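Local coordinates for protein short chain dehydrogenase (A0QTM2 homolog) (PDB 3SC4) that probably catalyses an NAD(P)-dependent oxidation or reduction, as other short chain dehydrogenases do, at residues B[193-198]-B[272-277]. Residues are numbered along the deposited sequence; the frame is centred on the assembly and turned at random.
Sequences TLWPRT and LWVDSP
Trp-195, the last residue of strand 190-195 in the parallel Rossmann-fold sheet, and Arg-197, in the loop just after it, each send one N-H to a backbone carbonyl of the 272-277 loop. The indole N-H of Trp-195 makes a nearly straight bond from NE1 to Leu-272 O (3.0 Å, 171° at the hydrogen); the oxygen lies close to the ring plane, so the indole meets the loop by its pyrrole edge. With CG anti to the backbone N (chi1 -166°), the ring also brings CZ2 to the edge of the Trp-273 ring, 3.7 Å from CE3. The six-membered rings meet obliquely, their planes 52° apart; Trp-273 NE1 is bonded elsewhere, to Trp-160 O.

Val-274 wedges between the two anchors: its CG2 is 4.0 Å from CD1 of Trp-195, near that ring's plane, while CG1 approaches Arg-197 O at 3.5 Å. The valine and arginine side chains cross at about a right angle. Arg-197, extended from CG to NE, runs past the Ser-276 carbonyl and salt-bridges Asp-247 through NE, which probably fixes the guanidinium's rotation. Thr-198 adds a lesser contact, its CG2 lying 4.0 Å from Pro-277 CB. At the arginine's end, NH1 donates to Ser-276 O (2.9 Å), with the oxygen close to the guanidinium plane.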
loop_
_atom_site.group_PDB
_atom_site.type_symbol
_atom_site.label_atom_id
_atom_site.label_comp_id
_atom_site.label_asym_id
_atom_site.label_seq_id
_atom_site.Cartn_x
_atom_site.Cartn_y
_atom_site.Cartn_z
ATOM N N THR B 193 2.169 10.960 -10.247
ATOM C CA THR B 193 1.890 9.672 -10.880
ATOM C C THR B 193 1.238 9.912 -12.231
ATOM O O THR B 193 0.619 10.956 -12.456
ATOM C CB THR B 193 0.962 8.799 -10.021
ATOM O OG1 THR B 193 -0.315 9.427 -9.947
ATOM C CG2 THR B 193 1.517 8.608 -8.606
ATOM N N LEU B 194 1.344 8.920 -13.112
ATOM C CA LEU B 194 0.826 9.044 -14.476
ATOM C C LEU B 194 0.324 7.710 -14.944
ATOM O O LEU B 194 1.063 6.709 -14.851
ATOM C CB LEU B 194 1.933 9.550 -15.411
ATOM C CG LEU B 194 1.592 9.852 -16.867
ATOM C CD1 LEU B 194 0.556 10.966 -16.923
ATOM C CD2 LEU B 194 2.867 10.196 -17.727
ATOM N N TRP B 195 -0.897 7.706 -15.487
ATOM C CA TRP B 195 -1.642 6.487 -15.814
ATOM C C TRP B 195 -2.474 6.701 -17.099
ATOM O O TRP B 195 -3.048 7.771 -17.290
ATOM C CB TRP B 195 -2.568 6.178 -14.638
ATOM C CG TRP B 195 -3.193 4.795 -14.614
ATOM C CD1 TRP B 195 -4.511 4.505 -14.709
ATOM C CD2 TRP B 195 -2.530 3.556 -14.379
ATOM N NE1 TRP B 195 -4.710 3.168 -14.591
ATOM C CE2 TRP B 195 -3.506 2.555 -14.399
ATOM C CE3 TRP B 195 -1.192 3.192 -14.195
ATOM C CZ2 TRP B 195 -3.200 1.198 -14.236
ATOM C CZ3 TRP B 195 -0.877 1.848 -14.029
ATOM C CH2 TRP B 195 -1.885 0.863 -14.054
ATOM N N PRO B 196 -2.558 5.697 -17.979
ATOM C CA PRO B 196 -3.261 5.888 -19.231
ATOM C C PRO B 196 -4.733 5.499 -19.116
ATOM O O PRO B 196 -5.085 4.647 -18.322
ATOM C CB PRO B 196 -2.531 4.924 -20.157
ATOM C CG PRO B 196 -2.184 3.787 -19.282
ATOM C CD PRO B 196 -1.986 4.346 -17.897
ATOM N N ARG B 197 -5.589 6.095 -19.923
ATOM C CA ARG B 197 -7.018 5.841 -19.800
ATOM C C ARG B 197 -7.445 4.549 -20.457
ATOM O O ARG B 197 -8.501 4.013 -20.123
ATOM C CB ARG B 197 -7.844 6.974 -20.431
ATOM C CG ARG B 197 -7.961 8.182 -19.586
ATOM C CD ARG B 197 -8.959 9.152 -20.170
ATOM N NE ARG B 197 -9.220 10.244 -19.244
ATOM C CZ ARG B 197 -10.259 10.326 -18.415
ATOM N NH1 ARG B 197 -11.186 9.378 -18.351
ATOM N NH2 ARG B 197 -10.378 11.377 -17.628
ATOM N N THR B 198 -6.675 4.082 -21.433
ATOM C CA THR B 198 -7.007 2.860 -22.139
ATOM C C THR B 198 -5.913 1.849 -21.887
ATOM O O THR B 198 -4.866 2.195 -21.345
ATOM C CB THR B 198 -7.050 3.096 -23.636
ATOM O OG1 THR B 198 -5.705 3.228 -24.124
ATOM C CG2 THR B 198 -7.871 4.346 -23.964
ATOM N N LEU B 272 -7.860 -0.214 -16.156
ATOM C CA LEU B 272 -8.286 -0.322 -14.768
ATOM C C LEU B 272 -8.232 1.068 -14.111
ATOM O O LEU B 272 -7.359 1.872 -14.434
ATOM C CB LEU B 272 -7.366 -1.259 -13.998
ATOM C CG LEU B 272 -7.301 -2.733 -14.425
ATOM C CD1 LEU B 272 -6.425 -3.543 -13.450
ATOM C CD2 LEU B 272 -8.690 -3.344 -14.544
ATOM N N TRP B 273 -9.174 1.330 -13.207
ATOM C CA TRP B 273 -9.223 2.567 -12.417
ATOM C C TRP B 273 -9.600 3.799 -13.231
ATOM O O TRP B 273 -9.368 4.908 -12.805
ATOM C CB TRP B 273 -7.916 2.784 -11.584
ATOM C CG TRP B 273 -7.704 1.654 -10.640
ATOM C CD1 TRP B 273 -8.533 1.300 -9.628
ATOM C CD2 TRP B 273 -6.643 0.684 -10.649
ATOM N NE1 TRP B 273 -8.067 0.183 -8.995
ATOM C CE2 TRP B 273 -6.895 -0.213 -9.581
ATOM C CE3 TRP B 273 -5.488 0.501 -11.422
ATOM C CZ2 TRP B 273 -6.052 -1.301 -9.285
ATOM C CZ3 TRP B 273 -4.649 -0.597 -11.125
ATOM C CH2 TRP B 273 -4.950 -1.475 -10.052
ATOM N N VAL B 274 -10.228 3.588 -14.381
ATOM C CA VAL B 274 -10.620 4.670 -15.263
ATOM C C VAL B 274 -12.045 4.458 -15.747
ATOM O O VAL B 274 -12.438 3.337 -16.114
ATOM C CB VAL B 274 -9.644 4.775 -16.439
ATOM C CG1 VAL B 274 -10.203 5.700 -17.537
ATOM C CG2 VAL B 274 -8.290 5.273 -15.922
ATOM N N ASP B 275 -12.824 5.536 -15.741
ATOM C CA ASP B 275 -14.243 5.465 -16.167
ATOM C C ASP B 275 -14.419 5.552 -17.666
ATOM O O ASP B 275 -15.338 4.965 -18.196
ATOM C CB ASP B 275 -15.083 6.597 -15.525
ATOM C CG ASP B 275 -15.425 6.332 -14.038
ATOM O OD1 ASP B 275 -15.775 5.157 -13.713
ATOM O OD2 ASP B 275 -15.354 7.304 -13.224
ATOM N N SER B 276 -13.566 6.317 -18.339
ATOM C CA SER B 276 -13.765 6.632 -19.759
ATOM C C SER B 276 -12.478 6.607 -20.537
ATOM O O SER B 276 -11.457 7.023 -20.044
ATOM C CB SER B 276 -14.365 8.045 -19.925
ATOM O OG SER B 276 -15.552 8.193 -19.165
ATOM N N PRO B 277 -12.533 6.176 -21.791
ATOM C CA PRO B 277 -11.314 6.151 -22.596
ATOM C C PRO B 277 -10.771 7.531 -22.963
ATOM O O PRO B 277 -9.595 7.644 -23.266
ATOM C CB PRO B 277 -11.739 5.376 -23.839
ATOM C CG PRO B 277 -13.206 5.600 -23.915
ATOM C CD PRO B 277 -13.713 5.708 -22.543
#